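Local coordinates for protein glycosyl hydrolase, family 38 (Enterococcus faecalis, PDB 5KBP) that probably hydrolyses alpha-mannosidic linkages in carbohydrates, as a metal-dependent glycoside hydrolase of family 38, at residues L348-H353 against R366-R371; L40-I43 against E48-S51. All blocks are in the same frame, centred on the assembly; numbering follows the deposited sequence.

Contact 1 (L348-H353 against R366-R371)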
loop_
_atom_site.group_PDB
_atom_site.type_symbol
_atom_site.label_atom_id
_atom_site.label_comp_id
_atom_site.label_asym_id
_atom_site.label_seq_id
_atom_site.Cartn_x
_atom_site.Cartn_y
_atom_site.Cartn_z
ATOM N N LEU A 348 5.508 -5.365 11.767
ATOM C CA LEU A 348 5.908 -4.409 12.794
ATOM C C LEU A 348 5.821 -2.968 12.313
ATOM O O LEU A 348 5.707 -2.059 13.142
ATOM C CB LEU A 348 7.328 -4.714 13.275
ATOM C CG LEU A 348 7.480 -5.950 14.164
ATOM C CD1 LEU A 348 8.944 -6.233 14.442
ATOM C CD2 LEU A 348 6.719 -5.768 15.465
ATOM N N GLN A 349 5.875 -2.735 10.999
ATOM C CA GLN A 349 5.729 -1.382 10.478
ATOM C C GLN A 349 4.310 -0.850 10.640
ATOM O O GLN A 349 4.095 0.357 10.494
ATOM C CB GLN A 349 6.150 -1.334 9.008
ATOM C CG GLN A 349 7.650 -1.482 8.798
ATOM C CD GLN A 349 8.024 -1.727 7.349
ATOM O OE1 GLN A 349 7.279 -1.380 6.433
ATOM N NE2 GLN A 349 9.185 -2.337 7.136
ATOM N N ASN A 350 3.344 -1.721 10.927
ATOM C CA ASN A 350 2.000 -1.307 11.307
ATOM C C ASN A 350 1.834 -1.184 12.815
ATOM O O ASN A 350 0.740 -0.848 13.278
ATOM C CB ASN A 350 0.960 -2.292 10.763
ATOM C CG ASN A 350 0.672 -2.082 9.293
ATOM O OD1 ASN A 350 1.029 -1.054 8.722
ATOM N ND2 ASN A 350 0.014 -3.054 8.672
ATOM N N HIS A 351 2.888 -1.443 13.582
ATOM C CA HIS A 351 2.815 -1.445 15.037
ATOM C C HIS A 351 3.313 -0.185 15.753
ATOM O O HIS A 351 3.212 -0.141 16.984
ATOM C CB HIS A 351 3.578 -2.655 15.577
ATOM C CG HIS A 351 2.865 -3.955 15.367
ATOM N ND1 HIS A 351 3.433 -5.175 15.667
ATOM C CD2 HIS A 351 1.626 -4.222 14.892
ATOM C CE1 HIS A 351 2.575 -6.138 15.381
ATOM N NE2 HIS A 351 1.470 -5.587 14.911
ATOM N N PRO A 352 3.857 0.844 15.084
ATOM C CA PRO A 352 4.050 2.116 15.794
ATOM C C PRO A 352 2.727 2.614 16.357
ATOM O O PRO A 352 1.672 2.445 15.744
ATOM C CB PRO A 352 4.600 3.049 14.713
ATOM C CG PRO A 352 5.349 2.148 13.823
ATOM C CD PRO A 352 4.542 0.877 13.774
ATOM N N HIS A 353 2.793 3.222 17.547
ATOM C CA HIS A 353 1.573 3.476 18.311
ATOM C C HIS A 353 0.575 4.316 17.521
ATOM O O HIS A 353 -0.625 4.029 17.531
ATOM C CB HIS A 353 1.907 4.135 19.653
ATOM C CG HIS A 353 2.648 5.430 19.534
ATOM N ND1 HIS A 353 4.000 5.492 19.276
ATOM C CD2 HIS A 353 2.231 6.712 19.661
ATOM C CE1 HIS A 353 4.382 6.756 19.237
ATOM N NE2 HIS A 353 3.327 7.516 19.467
ATOM N N ARG A 366 -4.722 3.667 5.072
ATOM C CA ARG A 366 -4.807 2.931 3.816
ATOM C C ARG A 366 -3.468 2.301 3.465
ATOM O O ARG A 366 -3.427 1.221 2.867
ATOM C CB ARG A 366 -5.277 3.847 2.684
ATOM C CG ARG A 366 -6.700 4.355 2.847
ATOM C CD ARG A 366 -7.279 4.817 1.520
ATOM N NE ARG A 366 -6.462 5.854 0.899
ATOM C CZ ARG A 366 -6.604 7.154 1.132
ATOM N NH1 ARG A 366 -7.534 7.579 1.975
ATOM N NH2 ARG A 366 -5.817 8.030 0.523
ATOM N N GLY A 367 -2.366 2.954 3.840
ATOM C CA GLY A 367 -1.056 2.358 3.643
ATOM C C GLY A 367 -0.781 1.208 4.587
ATOM O O GLY A 367 -0.012 0.301 4.257
ATOM N N MET A 368 -1.393 1.228 5.775
ATOM C CA MET A 368 -1.267 0.102 6.694
ATOM C C MET A 368 -1.956 -1.139 6.145
ATOM O O MET A 368 -1.482 -2.259 6.367
ATOM C CB MET A 368 -1.852 0.459 8.062
ATOM C CG MET A 368 -1.102 1.542 8.811
ATOM S SD MET A 368 -1.852 1.873 10.416
ATOM C CE MET A 368 -1.779 0.244 11.160
ATOM N N MET A 369 -3.078 -0.962 5.443
ATOM C CA MET A 369 -3.767 -2.101 4.847
ATOM C C MET A 369 -2.885 -2.806 3.825
ATOM O O MET A 369 -2.904 -4.039 3.724
ATOM C CB MET A 369 -5.074 -1.646 4.201
ATOM C CG MET A 369 -6.190 -1.308 5.182
ATOM S SD MET A 369 -6.979 -2.762 5.902
ATOM C CE MET A 369 -6.150 -2.863 7.477
ATOM N N THR A 370 -2.101 -2.041 3.061
ATOM C CA THR A 370 -1.171 -2.650 2.115
ATOM C C THR A 370 -0.119 -3.478 2.842
ATOM O O THR A 370 0.209 -4.592 2.416
ATOM C CB THR A 370 -0.509 -1.571 1.256
ATOM O OG1 THR A 370 -1.495 -0.941 0.428
ATOM C CG2 THR A 370 0.576 -2.175 0.372
ATOM N N ARG A 371 0.414 -2.953 3.948
ATOM C CA ARG A 371 1.371 -3.716 4.743
ATOM C C ARG A 371 0.731 -4.976 5.311
ATOM O O ARG A 371 1.355 -6.043 5.331
ATOM C CB ARG A 371 1.929 -2.851 5.872
ATOM C CG ARG A 371 2.589 -1.556 5.420
ATOM C CD ARG A 371 3.433 -0.976 6.544
ATOM N NE ARG A 371 3.963 0.346 6.226
ATOM C CZ ARG A 371 3.452 1.485 6.683
ATOM N NH1 ARG A 371 4.001 2.644 6.348
ATOM N NH2 ARG A 371 2.391 1.465 7.479
#
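Asn350 and Met368 bring the two backbones closest, with their CA atoms 5.8 Å apart. Residues 348-353 leave helix 337-348 through a type I beta turn from Leu348 to His351, then reach Pro352, the N-cap of helix 353-356; residues 366-371 are a length of helix 362-393. Asn350 has the largest share of the contact, its amide serving two partners. Its CG lies beside its backbone N (chi1 -78°), which swings the amide across to the helix. There ND2 donates to the backbone O of Met368 over 2.9 Å, a bent bond tilted out of both the carbonyl and the amide plane. Its other end, OD1, accepts NH2 of Arg371 at 3.1 Å; this bond is nearly straight (167°), and OD1 sits at the guanidinium edge, in its plane. Gripped at both ends, the buried amide can hardly flip. Arg371 runs extended from CG to NE, its CD 3.7 Å from CB of Gln349, and the O of Gln349 lies over one guanidinium face. The Gln349 amide stands steeply to that group, 78° between planes. Met368 packs its CB 3.3 Å from OD1 of Asn350, and its chain bends at chi3 to bring CE 3.5 Å from Asn350 O. Arg371 NH2 also salt-bridges Glu20, linking this part of the middle domain to the N-terminal domain, and OG1 of Thr370 is hydrogen-bonded to OG1 of Thr370 of the second subunit. A loop side-chain amide thus ties helix 362-393 to the end of helix 337-348 in the family 38 middle domain.

Contact 2 (L40-I43 against E48-S51)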
loop_
_atom_site.group_PDB
_atom_site.type_symbol
_atom_site.label_atom_id
_atom_site.label_comp_id
_atom_site.label_asym_id
_atom_site.label_seq_id
_atom_site.Cartn_x
_atom_site.Cartn_y
_atom_site.Cartn_z
ATOM N N LEU A 40 24.080 13.583 11.303
ATOM C CA LEU A 40 25.385 13.163 10.802
ATOM C C LEU A 40 26.298 14.357 10.557
ATOM O O LEU A 40 27.518 14.249 10.723
ATOM C CB LEU A 40 25.219 12.347 9.521
ATOM C CG LEU A 40 24.460 11.025 9.655
ATOM C CD1 LEU A 40 24.370 10.308 8.315
ATOM C CD2 LEU A 40 25.118 10.140 10.696
ATOM N N ASP A 41 25.730 15.496 10.155
ATOM C CA ASP A 41 26.525 16.710 9.995
ATOM C C ASP A 41 27.168 17.113 11.317
ATOM O O ASP A 41 28.362 17.432 11.370
ATOM C CB ASP A 41 25.639 17.834 9.451
ATOM C CG ASP A 41 26.437 18.986 8.863
ATOM O OD1 ASP A 41 27.505 19.332 9.410
ATOM O OD2 ASP A 41 25.983 19.555 7.848
ATOM N N LEU A 42 26.389 17.093 12.399
ATOM C CA LEU A 42 26.922 17.457 13.709
ATOM C C LEU A 42 27.894 16.404 14.229
ATOM O O LEU A 42 28.891 16.740 14.877
ATOM C CB LEU A 42 25.775 17.661 14.699
ATOM C CG LEU A 42 24.921 18.917 14.525
ATOM C CD1 LEU A 42 23.639 18.805 15.332
ATOM C CD2 LEU A 42 25.713 20.148 14.941
ATOM N N ILE A 43 27.620 15.127 13.957
ATOM C CA ILE A 43 28.471 14.056 14.466
ATOM C C ILE A 43 29.846 14.102 13.810
ATOM O O ILE A 43 30.870 13.860 14.461
ATOM C CB ILE A 43 27.783 12.693 14.261
ATOM C CG1 ILE A 43 26.619 12.532 15.242
ATOM C CG2 ILE A 43 28.776 11.551 14.408
ATOM C CD1 ILE A 43 25.887 11.214 15.112
ATOM N N GLU A 48 32.288 18.812 20.112
ATOM C CA GLU A 48 31.634 18.768 21.410
ATOM C C GLU A 48 30.290 18.056 21.374
ATOM O O GLU A 48 29.694 17.839 22.433
ATOM C CB GLU A 48 31.447 20.188 21.954
ATOM C CG GLU A 48 32.727 21.008 21.993
ATOM C CD GLU A 48 33.749 20.454 22.966
ATOM O OE1 GLU A 48 33.347 19.776 23.935
ATOM O OE2 GLU A 48 34.957 20.695 22.759
ATOM N N PHE A 49 29.805 17.691 20.191
ATOM C CA PHE A 49 28.561 16.937 20.070
ATOM C C PHE A 49 28.798 15.509 20.542
ATOM O O PHE A 49 29.466 14.724 19.863
ATOM C CB PHE A 49 28.067 16.966 18.626
ATOM C CG PHE A 49 26.665 16.456 18.455
ATOM C CD1 PHE A 49 25.584 17.312 18.591
ATOM C CD2 PHE A 49 26.426 15.124 18.156
ATOM C CE1 PHE A 49 24.291 16.849 18.435
ATOM C CE2 PHE A 49 25.135 14.655 17.999
ATOM C CZ PHE A 49 24.065 15.520 18.137
ATOM N N ASN A 50 28.253 15.170 21.709
ATOM C CA ASN A 50 28.475 13.859 22.307
ATOM C C ASN A 50 27.796 12.758 21.504
ATOM O O ASN A 50 28.471 11.897 20.928
ATOM C CB ASN A 50 27.974 13.845 23.753
ATOM C CG ASN A 50 28.127 12.489 24.409
ATOM O OD1 ASN A 50 27.177 11.708 24.475
ATOM N ND2 ASN A 50 29.325 12.200 24.902
ATOM N N SER A 51 26.467 12.774 21.459
ATOM C CA SER A 51 25.722 11.722 20.782
ATOM C C SER A 51 24.308 12.212 20.505
ATOM O O SER A 51 23.909 13.302 20.922
ATOM C CB SER A 51 25.699 10.435 21.612
ATOM O OG SER A 51 25.139 10.670 22.893
#
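A helix-to-strand connection in the family 38 N-terminal domain folds back here on the helix it has just left: Phe49, in the loop between helix 25-45 and strand 52-53, lays its ring against Leu42 and Ile43 from the last turns of that helix. No hydrogen bond crosses between the two segments, and the contact is apolar. The Phe49 ring lies with one face over CB of Leu42, a CH-pi contact with that carbon 4.0 Å from the ring centroid and 13° off the normal. Farther out, CD1 of Leu42 reaches the rim at CE1, 3.7 Å away, so the leucine lies over the CD1-CE1 half of the ring. Ile43 comes from the same side of the ring plane, at the opposite rim, its CG1 obliquely 3.8 Å from CE2 of Phe49. Phe49 holds CG anti to its backbone N (chi1 -168°), a torsion that sends the ring back to the helix; the backbones come nearest at Ile43 and Phe49, whose CA atoms are 6.3 Å apart. Lys83 reaches the backbone oxygens of Phe49 and Asn50, and His260 packs edge-to-face with the Phe49 ring and accepts the N-H of Asn50. The loop thus lies beside helix 242-252, where Ile242 touches Phe49, and close to the end of strand 256-260, while Leu40 faces helix 72-80.

In the fold
Contact 2 comes first along the chain, at the end of helix 25-45 in the N-terminal domain; contact 1 follows some 300 residues later in the middle domain, between the loop after helix 337-348 and helix 362-393. They share no helix, strand or sheet: their centres lie about 32 Å apart and their nearest atoms about 20 Å. Contact 2 is an apolar fold-back of a chain turn on its own helix, contact 1 a polar link between a loop and a helix. The centre of contact 2 lies about 38 Å from the centre of the chain, that of contact 1 about 13 Å. Contact 2 is thus peripheral, whereas contact 1 sits where the middle domain meets the N-terminal domain and the second subunit. Both lie away from the calcium-binding residues.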